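Local coordinates for protein VPX (Simian immunodeficiency virus, PDB 4CC9) that redirects the host CUL4A-DDB1 E3 ligase, through DCAF-1, to degrade SAMHD1, and takes part in nuclear translocation of the viral pre-integration complex, at residues 30-35 with 70-75; 38-43 with 76-81; 61-64 with 68-71. All coordinates share one frame; numbering follows the deposited sequence.

Interaction 1: residues 30-35 with 70-75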
ATOM      1  N   ASP B  30      -1.734   5.823  25.603  1.00 21.98           N
ATOM      2  CA  ASP B  30      -2.356   4.495  25.665  1.00 28.34           C
ATOM      3  C   ASP B  30      -2.243   3.760  24.331  1.00 21.83           C
ATOM      4  O   ASP B  30      -2.047   2.544  24.305  1.00 25.64           O
ATOM      5  CB  ASP B  30      -3.825   4.566  26.122  1.00 32.86           C
ATOM      6  CG  ASP B  30      -3.959   4.972  27.584  1.00 55.30           C
ATOM      7  OD1 ASP B  30      -2.964   4.853  28.332  1.00 63.12           O
ATOM      8  OD2 ASP B  30      -5.057   5.409  27.989  1.00 67.08           O
ATOM      9  N   TRP B  31      -2.369   4.493  23.228  1.00 15.32           N
ATOM     10  CA  TRP B  31      -2.141   3.896  21.912  1.00 21.26           C
ATOM     11  C   TRP B  31      -0.736   3.299  21.847  1.00 22.02           C
ATOM     12  O   TRP B  31      -0.554   2.189  21.348  1.00 16.35           O
ATOM     13  CB  TRP B  31      -2.301   4.919  20.780  1.00 20.19           C
ATOM     14  CG  TRP B  31      -1.712   4.409  19.480  1.00 28.00           C
ATOM     15  CD1 TRP B  31      -2.288   3.526  18.615  1.00 22.68           C
ATOM     16  CD2 TRP B  31      -0.415   4.720  18.931  1.00 23.66           C
ATOM     17  NE1 TRP B  31      -1.440   3.282  17.554  1.00 22.80           N
ATOM     18  CE2 TRP B  31      -0.289   4.002  17.722  1.00 21.73           C
ATOM     19  CE3 TRP B  31       0.634   5.542  19.336  1.00 19.33           C
ATOM     20  CZ2 TRP B  31       0.852   4.080  16.921  1.00 22.76           C
ATOM     21  CZ3 TRP B  31       1.769   5.615  18.539  1.00 26.28           C
ATOM     22  CH2 TRP B  31       1.870   4.881  17.350  1.00 25.47           C
ATOM     23  N   LEU B  32       0.253   4.033  22.353  1.00 18.45           N
ATOM     24  CA  LEU B  32       1.628   3.561  22.242  1.00 18.16           C
ATOM     25  C   LEU B  32       1.835   2.306  23.069  1.00 24.61           C
ATOM     26  O   LEU B  32       2.410   1.340  22.574  1.00 17.91           O
ATOM     27  CB  LEU B  32       2.637   4.642  22.612  1.00 14.16           C
ATOM     28  CG  LEU B  32       4.096   4.176  22.753  1.00 18.03           C
ATOM     29  CD1 LEU B  32       4.637   3.581  21.453  1.00 11.12           C
ATOM     30  CD2 LEU B  32       4.999   5.321  23.231  1.00 13.00           C
ATOM     31  N   ASP B  33       1.334   2.303  24.304  1.00 26.91           N
ATOM     32  CA  ASP B  33       1.502   1.151  25.188  1.00 27.21           C
ATOM     33  C   ASP B  33       0.784  -0.078  24.658  1.00 30.93           C
ATOM     34  O   ASP B  33       1.346  -1.174  24.605  1.00 28.45           O
ATOM     35  CB  ASP B  33       0.989   1.475  26.586  1.00 31.43           C
ATOM     36  CG  ASP B  33       1.944   2.372  27.364  1.00 43.54           C
ATOM     37  OD1 ASP B  33       3.173   2.171  27.242  1.00 41.02           O
ATOM     38  OD2 ASP B  33       1.465   3.278  28.087  1.00 47.77           O
ATOM     39  N   ARG B  34      -0.465   0.113  24.250  1.00 31.88           N
ATOM     40  CA  ARG B  34      -1.274  -0.995  23.775  1.00 23.90           C
ATOM     41  C   ARG B  34      -0.716  -1.588  22.483  1.00 25.38           C
ATOM     42  O   ARG B  34      -0.642  -2.814  22.360  1.00 22.38           O
ATOM     43  CB  ARG B  34      -2.735  -0.559  23.615  1.00 21.54           C
ATOM     44  CG  ARG B  34      -3.706  -1.706  23.401  1.00 32.14           C
ATOM     45  N   THR B  35      -0.282  -0.737  21.543  1.00 19.09           N
ATOM     46  CA  THR B  35       0.188  -1.227  20.233  1.00 16.97           C
ATOM     47  C   THR B  35       1.510  -2.013  20.294  1.00 23.79           C
ATOM     48  O   THR B  35       1.683  -2.996  19.555  1.00 15.24           O
ATOM     49  CB  THR B  35       0.317  -0.080  19.181  1.00 16.31           C
ATOM     50  OG1 THR B  35      -0.919   0.639  19.079  1.00 15.83           O
ATOM     51  CG2 THR B  35       0.662  -0.639  17.799  1.00  8.77           C
ATOM     52  N   SER B  70      13.492   9.203  26.590  1.00 16.07           N
ATOM     53  CA  SER B  70      12.406   8.686  27.429  1.00 13.88           C
ATOM     54  C   SER B  70      12.029   7.248  27.057  1.00 19.35           C
ATOM     55  O   SER B  70      12.386   6.773  25.962  1.00 21.02           O
ATOM     56  CB  SER B  70      11.168   9.574  27.256  1.00 14.49           C
ATOM     57  OG  SER B  70      10.681   9.481  25.931  1.00 22.28           O
ATOM     58  N   VAL B  71      11.309   6.547  27.940  1.00 17.59           N
ATOM     59  CA  VAL B  71      10.855   5.207  27.569  1.00 24.58           C
ATOM     60  C   VAL B  71       9.821   5.258  26.451  1.00 22.35           C
ATOM     61  O   VAL B  71       9.740   4.337  25.644  1.00 24.10           O
ATOM     62  CB  VAL B  71      10.392   4.303  28.764  1.00 30.41           C
ATOM     63  CG1 VAL B  71      10.533   4.994  30.091  1.00 23.98           C
ATOM     64  CG2 VAL B  71       8.983   3.755  28.549  1.00 16.80           C
ATOM     65  N   SER B  72       9.070   6.351  26.378  1.00 20.69           N
ATOM     66  CA  SER B  72       8.076   6.523  25.316  1.00 21.33           C
ATOM     67  C   SER B  72       8.729   6.690  23.941  1.00 24.32           C
ATOM     68  O   SER B  72       8.351   6.019  22.969  1.00 21.29           O
ATOM     69  CB  SER B  72       7.179   7.720  25.609  1.00 26.33           C
ATOM     70  OG  SER B  72       6.239   7.391  26.614  1.00 36.63           O
ATOM     71  N   TYR B  73       9.714   7.579  23.855  1.00 17.13           N
ATOM     72  CA  TYR B  73      10.434   7.744  22.602  1.00 15.20           C
ATOM     73  C   TYR B  73      11.088   6.420  22.193  1.00 21.77           C
ATOM     74  O   TYR B  73      10.998   6.002  21.026  1.00 20.44           O
ATOM     75  CB  TYR B  73      11.457   8.876  22.700  1.00 18.66           C
ATOM     76  CG  TYR B  73      12.155   9.126  21.394  1.00 20.97           C
ATOM     77  CD1 TYR B  73      11.567   9.907  20.405  1.00 25.03           C
ATOM     78  CD2 TYR B  73      13.390   8.565  21.136  1.00 23.14           C
ATOM     79  CE1 TYR B  73      12.204  10.119  19.190  1.00 25.44           C
ATOM     80  CE2 TYR B  73      14.030   8.766  19.925  1.00 25.07           C
ATOM     81  CZ  TYR B  73      13.434   9.537  18.961  1.00 24.78           C
ATOM     82  OH  TYR B  73      14.082   9.728  17.767  1.00 24.78           O
ATOM     83  N   THR B  74      11.705   5.741  23.162  1.00 17.23           N
ATOM     84  CA  THR B  74      12.407   4.488  22.897  1.00 11.00           C
ATOM     85  C   THR B  74      11.442   3.437  22.347  1.00 17.29           C
ATOM     86  O   THR B  74      11.729   2.771  21.343  1.00 15.04           O
ATOM     87  CB  THR B  74      13.074   3.947  24.182  1.00 15.54           C
ATOM     88  OG1 THR B  74      14.042   4.894  24.655  1.00 16.20           O
ATOM     89  CG2 THR B  74      13.759   2.623  23.923  1.00  5.65           C
ATOM     90  N   LYS B  75      10.286   3.295  22.988  1.00 17.32           N
ATOM     91  CA  LYS B  75       9.293   2.345  22.501  1.00 18.08           C
ATOM     92  C   LYS B  75       8.837   2.695  21.090  1.00 24.01           C
ATOM     93  O   LYS B  75       8.588   1.800  20.275  1.00 16.23           O
ATOM     94  CB  LYS B  75       8.094   2.293  23.431  1.00 16.94           C
ATOM     95  CG  LYS B  75       8.377   1.616  24.750  1.00 19.77           C
ATOM     96  CD  LYS B  75       7.233   1.898  25.700  1.00 24.66           C
ATOM     97  CE  LYS B  75       6.400   0.681  25.923  1.00 30.31           C
ATOM     98  NZ  LYS B  75       5.205   1.057  26.707  1.00 36.63           N
TER
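L32 sends its two methyl branches from helix 25-43 against separate parts of helix 71-91. CD2 lies 3.4 Å from S72 O and 4.0 Å from S72 CB, resting on the peptide group and the base of the serine side chain. L32 CD1 lies 4.2 Å from K75 CB, about one helical turn further on. A chi1 of 170°, with CG of L32 anti to its own backbone N, carries the branch point toward helix 71-91, and from there the two methyls reach S72 and K75. Leucine suits the place because a branched apolar end can meet both residues at once, while the small S72 leaves room for it to come close to the helix backbone. F29 also touches S72, and aromatic side chains of a partner protein pack on L32 and S72.

The two short helical segments cross at 53° with axes 10.7 Å apart. They belong to the three-helix zinc-binding fold of the Vpr/Vpx family, in which helix 25-43 and helix 71-91 pack obliquely. S72 and K75 also belong to a segment that probably acts as a nuclear localization signal, as in related proteins.

The partly exposed flank is looser and polar. K75 lays its aliphatic carbons near L32 and V36, then bends at chi3 (108°) and carries NZ toward the carboxylate of D33, a salt bridge whose geometry is doubtful because D33 OD1 and K75 NZ are modelled too close together. Asp and Lys suit this rim, where charged ends can meet each other and water, and where the long lysine chain can span the gap that the shorter aspartate leaves between the helices.

Interaction 2: residues 38-43 with 76-81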
ATOM      1  N   GLU B  38       0.667  -5.477  21.468  1.00 28.55           N
ATOM      2  CA  GLU B  38      -0.042  -6.214  20.432  1.00 21.43           C
ATOM      3  C   GLU B  38       0.855  -6.590  19.248  1.00 27.26           C
ATOM      4  O   GLU B  38       0.785  -7.723  18.754  1.00 29.81           O
ATOM      5  CB  GLU B  38      -1.285  -5.454  19.980  1.00 28.48           C
ATOM      6  CG  GLU B  38      -2.384  -5.393  21.042  1.00 45.67           C
ATOM      7  CD  GLU B  38      -3.654  -4.711  20.546  1.00 62.26           C
ATOM      8  OE1 GLU B  38      -3.671  -4.258  19.378  1.00 66.50           O
ATOM      9  OE2 GLU B  38      -4.634  -4.629  21.323  1.00 69.04           O
ATOM     10  N   ILE B  39       1.716  -5.678  18.799  1.00 23.44           N
ATOM     11  CA  ILE B  39       2.592  -6.037  17.683  1.00 23.07           C
ATOM     12  C   ILE B  39       3.524  -7.194  18.053  1.00 25.15           C
ATOM     13  O   ILE B  39       3.772  -8.082  17.229  1.00 27.44           O
ATOM     14  CB  ILE B  39       3.346  -4.816  17.062  1.00  9.55           C
ATOM     15  CG1 ILE B  39       3.847  -5.150  15.648  1.00 16.52           C
ATOM     16  CG2 ILE B  39       4.507  -4.360  17.936  1.00  7.03           C
ATOM     17  CD1 ILE B  39       4.350  -3.922  14.860  1.00  6.87           C
ATOM     18  N   ASN B  40       4.007  -7.211  19.295  1.00 24.21           N
ATOM     19  CA  ASN B  40       4.862  -8.315  19.742  1.00 24.35           C
ATOM     20  C   ASN B  40       4.140  -9.671  19.724  1.00 22.63           C
ATOM     21  O   ASN B  40       4.664 -10.654  19.203  1.00 25.70           O
ATOM     22  CB  ASN B  40       5.486  -8.022  21.120  1.00 16.55           C
ATOM     23  CG  ASN B  40       6.552  -6.943  21.059  1.00 19.86           C
ATOM     24  OD1 ASN B  40       7.109  -6.659  19.995  1.00 29.74           O
ATOM     25  ND2 ASN B  40       6.853  -6.344  22.201  1.00 19.33           N
ATOM     26  N   ARG B  41       2.931  -9.719  20.272  1.00 25.21           N
ATOM     27  CA  ARG B  41       2.153 -10.953  20.256  1.00 29.54           C
ATOM     28  C   ARG B  41       1.838 -11.422  18.839  1.00 32.08           C
ATOM     29  O   ARG B  41       1.815 -12.625  18.570  1.00 38.70           O
ATOM     30  CB  ARG B  41       0.863 -10.784  21.051  1.00 28.20           C
ATOM     31  CG  ARG B  41       1.107 -10.575  22.540  1.00 31.98           C
ATOM     32  CD  ARG B  41      -0.156 -10.784  23.353  1.00 41.39           C
ATOM     33  NE  ARG B  41      -0.154  -9.922  24.529  1.00 60.02           N
ATOM     34  CZ  ARG B  41      -0.803  -8.763  24.599  1.00 66.07           C
ATOM     35  NH1 ARG B  41      -1.523  -8.343  23.567  1.00 67.48           N
ATOM     36  NH2 ARG B  41      -0.742  -8.027  25.703  1.00 68.95           N
ATOM     37  N   ALA B  42       1.609 -10.478  17.930  1.00 20.33           N
ATOM     38  CA  ALA B  42       1.335 -10.838  16.538  1.00 27.59           C
ATOM     39  C   ALA B  42       2.595 -11.318  15.822  1.00 30.43           C
ATOM     40  O   ALA B  42       2.573 -12.336  15.111  1.00 30.38           O
ATOM     41  CB  ALA B  42       0.717  -9.669  15.796  1.00 28.84           C
ATOM     42  N   ALA B  43       3.697 -10.596  16.030  1.00 22.41           N
ATOM     43  CA  ALA B  43       4.930 -10.857  15.285  1.00 22.92           C
ATOM     44  C   ALA B  43       5.580 -12.204  15.586  1.00 32.72           C
ATOM     45  O   ALA B  43       6.300 -12.734  14.740  1.00 38.28           O
ATOM     46  CB  ALA B  43       5.933  -9.738  15.494  1.00 13.39           C
ATOM     47  N   TYR B  76       8.760   3.991  20.791  1.00 19.29           N
ATOM     48  CA  TYR B  76       8.259   4.426  19.494  1.00 10.59           C
ATOM     49  C   TYR B  76       9.230   4.115  18.346  1.00 21.84           C
ATOM     50  O   TYR B  76       8.803   3.620  17.286  1.00 17.50           O
ATOM     51  CB  TYR B  76       7.908   5.910  19.533  1.00 10.35           C
ATOM     52  CG  TYR B  76       7.376   6.444  18.224  1.00 13.13           C
ATOM     53  CD1 TYR B  76       6.037   6.307  17.888  1.00 13.69           C
ATOM     54  CD2 TYR B  76       8.217   7.089  17.321  1.00 12.66           C
ATOM     55  CE1 TYR B  76       5.551   6.800  16.683  1.00 26.66           C
ATOM     56  CE2 TYR B  76       7.738   7.583  16.114  1.00 18.59           C
ATOM     57  CZ  TYR B  76       6.409   7.442  15.802  1.00 26.44           C
ATOM     58  OH  TYR B  76       5.942   7.939  14.603  1.00 29.41           O
ATOM     59  N   ARG B  77      10.526   4.399  18.537  1.00 20.00           N
ATOM     60  CA  ARG B  77      11.514   4.012  17.516  1.00 19.11           C
ATOM     61  C   ARG B  77      11.495   2.496  17.301  1.00 19.36           C
ATOM     62  O   ARG B  77      11.647   2.010  16.178  1.00 22.02           O
ATOM     63  CB  ARG B  77      12.934   4.476  17.869  1.00 12.82           C
ATOM     64  CG  ARG B  77      13.079   6.001  17.994  1.00 24.21           C
ATOM     65  CD  ARG B  77      12.720   6.717  16.691  1.00 23.26           C
ATOM     66  NE  ARG B  77      13.556   6.232  15.601  1.00 26.21           N
ATOM     67  CZ  ARG B  77      14.712   6.779  15.226  1.00 32.76           C
ATOM     68  NH1 ARG B  77      15.178   7.864  15.844  1.00 26.58           N
ATOM     69  NH2 ARG B  77      15.410   6.235  14.223  1.00 37.32           N
ATOM     70  N   TYR B  78      11.284   1.746  18.376  1.00 12.85           N
ATOM     71  CA  TYR B  78      11.255   0.298  18.259  1.00 18.69           C
ATOM     72  C   TYR B  78      10.027  -0.163  17.453  1.00 17.62           C
ATOM     73  O   TYR B  78      10.143  -1.019  16.575  1.00 19.11           O
ATOM     74  CB  TYR B  78      11.284  -0.360  19.651  1.00 12.88           C
ATOM     75  CG  TYR B  78      10.866  -1.815  19.636  1.00 12.72           C
ATOM     76  CD1 TYR B  78      11.764  -2.809  19.266  1.00 19.60           C
ATOM     77  CD2 TYR B  78       9.577  -2.195  19.992  1.00  7.01           C
ATOM     78  CE1 TYR B  78      11.391  -4.153  19.254  1.00 21.63           C
ATOM     79  CE2 TYR B  78       9.196  -3.532  19.983  1.00 16.59           C
ATOM     80  CZ  TYR B  78      10.113  -4.500  19.608  1.00 20.72           C
ATOM     81  OH  TYR B  78       9.760  -5.819  19.587  1.00 20.92           O
ATOM     82  N   LEU B  79       8.859   0.396  17.764  1.00 15.56           N
ATOM     83  CA  LEU B  79       7.627   0.039  17.058  1.00 18.86           C
ATOM     84  C   LEU B  79       7.766   0.278  15.553  1.00 18.78           C
ATOM     85  O   LEU B  79       7.391  -0.583  14.751  1.00 17.24           O
ATOM     86  CB  LEU B  79       6.423   0.822  17.619  1.00 16.65           C
ATOM     87  CG  LEU B  79       5.057   0.603  16.967  1.00 18.83           C
ATOM     88  CD1 LEU B  79       4.633  -0.848  17.066  1.00 19.57           C
ATOM     89  CD2 LEU B  79       3.996   1.499  17.589  1.00 17.61           C
ATOM     90  N   CYS B  80       8.322   1.427  15.165  1.00 18.64           N
ATOM     91  CA  CYS B  80       8.447   1.735  13.738  1.00 18.71           C
ATOM     92  C   CYS B  80       9.297   0.692  13.005  1.00 21.70           C
ATOM     93  O   CYS B  80       8.981   0.313  11.871  1.00 27.11           O
ATOM     94  CB  CYS B  80       8.963   3.167  13.513  1.00 13.08           C
ATOM     95  SG  CYS B  80       7.782   4.494  14.052  1.00 26.76           S
ATOM     96  N   LEU B  81      10.347   0.200  13.660  1.00 18.09           N
ATOM     97  CA  LEU B  81      11.189  -0.852  13.064  1.00 24.95           C
ATOM     98  C   LEU B  81      10.445  -2.175  12.895  1.00 24.35           C
ATOM     99  O   LEU B  81      10.594  -2.844  11.867  1.00 19.53           O
ATOM    100  CB  LEU B  81      12.445  -1.089  13.899  1.00 25.93           C
ATOM    101  CG  LEU B  81      13.505   0.007  13.829  1.00 24.65           C
ATOM    102  CD1 LEU B  81      14.562  -0.231  14.891  1.00 17.36           C
ATOM    103  CD2 LEU B  81      14.139   0.066  12.427  1.00 20.86           C
TER
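Y78 extends its ring with CG anti to the backbone N (chi1 164°), whereas N40 carries CG beside its own backbone N, and the two side chains meet from opposite directions between helix 25-43 and helix 71-91. The tyrosine hydroxyl gives its proton to the amide oxygen, with Y78 OH 2.8 Å from N40 OD1. That oxygen lies at the edge of the ring, in its plane, while the amide and ring planes are turned 64° apart. Relative to the carbonyl plane of N40 the hydroxyl is tilted by 26°. Tyrosine suits the place because it can fill a buried position with its ring and still deliver a donor to the partly exposed N40; the ring also meets W56 edge-to-face and touches I52 and S59 on helix 49-66.

Beside this bond the contact is purely apolar. I39 and L79 cross obliquely, and a single methyl, L79 CD1, fits against both arms of the isoleucine, 3.6 Å from I39 CG2 and 3.8 Å from I39 CD1. W31 and T35 touch L79 as well, and I82 and Q83 touch I39. This is interhelical core packing of the Vpr/Vpx three-helix bundle, about 12 Å from the I39 side chain to the zinc ion held by H46, H89, C94 and C96.

Interaction 3: residues 61-64 with 68-71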
ATOM      1  N   GLU B  61      19.197  -0.417  24.389  1.00 15.93           N
ATOM      2  CA  GLU B  61      20.568  -0.034  24.744  1.00 19.39           C
ATOM      3  C   GLU B  61      20.903   1.294  24.101  1.00 25.74           C
ATOM      4  O   GLU B  61      21.444   2.187  24.748  1.00 32.95           O
ATOM      5  CB  GLU B  61      21.589  -1.066  24.280  1.00 20.37           C
ATOM      6  CG  GLU B  61      21.470  -2.426  24.936  1.00 30.66           C
ATOM      7  N   TYR B  62      20.554   1.437  22.825  1.00 18.54           N
ATOM      8  CA  TYR B  62      20.933   2.644  22.103  1.00 24.42           C
ATOM      9  C   TYR B  62      20.182   3.916  22.555  1.00 33.28           C
ATOM     10  O   TYR B  62      20.808   4.882  22.990  1.00 29.36           O
ATOM     11  CB  TYR B  62      20.815   2.436  20.591  1.00 28.01           C
ATOM     12  CG  TYR B  62      21.246   3.648  19.809  1.00 34.74           C
ATOM     13  CD1 TYR B  62      22.586   3.988  19.714  1.00 35.09           C
ATOM     14  CD2 TYR B  62      20.311   4.472  19.188  1.00 36.62           C
ATOM     15  CE1 TYR B  62      22.991   5.106  19.010  1.00 31.51           C
ATOM     16  CE2 TYR B  62      20.707   5.595  18.486  1.00 37.08           C
ATOM     17  CZ  TYR B  62      22.051   5.903  18.403  1.00 37.71           C
ATOM     18  OH  TYR B  62      22.459   7.013  17.710  1.00 46.23           O
ATOM     19  N   TRP B  63      18.854   3.923  22.455  1.00 31.74           N
ATOM     20  CA  TRP B  63      18.101   5.152  22.718  1.00 24.89           C
ATOM     21  C   TRP B  63      17.847   5.425  24.188  1.00 26.52           C
ATOM     22  O   TRP B  63      17.826   6.586  24.608  1.00 26.79           O
ATOM     23  CB  TRP B  63      16.767   5.167  21.957  1.00 21.82           C
ATOM     24  CG  TRP B  63      16.922   5.451  20.492  1.00 26.07           C
ATOM     25  CD1 TRP B  63      17.348   6.623  19.920  1.00 25.87           C
ATOM     26  CD2 TRP B  63      16.633   4.557  19.408  1.00 15.23           C
ATOM     27  NE1 TRP B  63      17.354   6.501  18.548  1.00 26.43           N
ATOM     28  CE2 TRP B  63      16.910   5.248  18.207  1.00 19.23           C
ATOM     29  CE3 TRP B  63      16.156   3.247  19.338  1.00 17.39           C
ATOM     30  CZ2 TRP B  63      16.740   4.666  16.951  1.00 29.61           C
ATOM     31  CZ3 TRP B  63      15.978   2.664  18.079  1.00 33.30           C
ATOM     32  CH2 TRP B  63      16.276   3.374  16.907  1.00 36.55           C
ATOM     33  N   HIS B  64      17.624   4.377  24.977  1.00 21.19           N
ATOM     34  CA  HIS B  64      17.378   4.616  26.400  1.00 24.47           C
ATOM     35  C   HIS B  64      18.682   4.784  27.193  1.00 25.74           C
ATOM     36  O   HIS B  64      18.925   5.838  27.777  1.00 29.33           O
ATOM     37  CB  HIS B  64      16.482   3.546  27.027  1.00 26.54           C
ATOM     38  CG  HIS B  64      16.078   3.868  28.429  1.00 39.18           C
ATOM     39  ND1 HIS B  64      16.900   3.637  29.516  1.00 38.22           N
ATOM     40  CD2 HIS B  64      14.953   4.439  28.926  1.00 40.58           C
ATOM     41  CE1 HIS B  64      16.289   4.035  30.617  1.00 36.68           C
ATOM     42  NE2 HIS B  64      15.107   4.521  30.288  1.00 38.99           N
ATOM     43  N   GLY B  68      19.957   8.427  26.291  1.00 35.10           N
ATOM     44  CA  GLY B  68      19.143   8.999  27.353  1.00 29.43           C
ATOM     45  C   GLY B  68      17.761   9.513  26.966  1.00 34.10           C
ATOM     46  O   GLY B  68      17.269  10.457  27.588  1.00 38.59           O
ATOM     47  N   MET B  69      17.119   8.907  25.967  1.00 29.36           N
ATOM     48  CA  MET B  69      15.741   9.305  25.623  1.00 26.30           C
ATOM     49  C   MET B  69      14.704   8.657  26.563  1.00 21.02           C
ATOM     50  O   MET B  69      14.996   7.676  27.242  1.00 29.99           O
ATOM     51  CB  MET B  69      15.409   8.959  24.163  1.00 22.50           C
ATOM     52  CG  MET B  69      16.451   9.430  23.140  1.00 22.43           C
ATOM     53  SD  MET B  69      16.700  11.232  23.085  1.00 38.37           S
ATOM     54  CE  MET B  69      15.066  11.772  22.565  1.00 28.23           C
ATOM     55  N   SER B  70      13.492   9.203  26.590  1.00 16.07           N
ATOM     56  CA  SER B  70      12.406   8.686  27.429  1.00 13.88           C
ATOM     57  C   SER B  70      12.029   7.248  27.057  1.00 19.35           C
ATOM     58  O   SER B  70      12.386   6.773  25.962  1.00 21.02           O
ATOM     59  CB  SER B  70      11.168   9.574  27.256  1.00 14.49           C
ATOM     60  OG  SER B  70      10.681   9.481  25.931  1.00 22.28           O
ATOM     61  N   VAL B  71      11.309   6.547  27.940  1.00 17.59           N
ATOM     62  CA  VAL B  71      10.855   5.207  27.569  1.00 24.58           C
ATOM     63  C   VAL B  71       9.821   5.258  26.451  1.00 22.35           C
ATOM     64  O   VAL B  71       9.740   4.337  25.644  1.00 24.10           O
ATOM     65  CB  VAL B  71      10.392   4.303  28.764  1.00 30.41           C
ATOM     66  CG1 VAL B  71      10.533   4.994  30.091  1.00 23.98           C
ATOM     67  CG2 VAL B  71       8.983   3.755  28.549  1.00 16.80           C
TER
HETATM   68  O   HOH W   1      16.878   7.263  29.413  1.00 34.79           O
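H64, M69 and W63 supply most of the surface buried where helix 49-66 ends and the chain turns back. The main polar link runs through the backbone, a nearly straight bond of 2.8 Å from M69 N to W63 O. With CG beside its own backbone N (chi1 -50°), M69 keeps the start of its side chain close to the tryptophan: M69 CG lies 3.5 Å from W63 O and 4.4 Å from W63 CD1, the latter a light apolar touch. A flexible, unbranched methionine can bend away here, and its chain does so at chi2 and chi3.

H64 lies alongside the returning backbone, with CD2 3.6 Å from M69 O. A water oxygen sits over the centre of the H64 imidazole, 3.3 Å above its plane, and the water donates to both H64 O and M69 O, bridging the helix end to the loop. H64 O also takes a weak bond from G68 N. G68 is the first residue past the helix to leave helical geometry; its positive phi is a conformation that a residue without a side chain adopts most easily. The helix itself widens into a pi-type turn at 61-64.

The segment 68-71 then leads directly into helix 71-91, which T74 and R77 bring against W63, T74 touching H64 too. H64 stacks on W60 within its own helix. This tight turn connects helix 49-66 with helix 71-91 at the surface end of an all-helical bundle.

How the interactions relate
Interactions 1 and 2 join the same two helices, 25-43 and 71-91, at successive levels, and they meet where L32 and W31 pack against Y76. Interaction 2 is the buried core contact, combining apolar packing with a single polar bond. Interaction 1 is only partly buried, with leucine packing inside and a charged pair at its rim. Interaction 3 lies at the surface, its centre about 17 Å from the centre of the chain; it turns helix 49-66 into helix 71-91 mainly through backbone bonds and a bridging water. It shares S70 and V71 with interaction 1, and R77 of the 76-81 segment packs against W63, linking it to interaction 2.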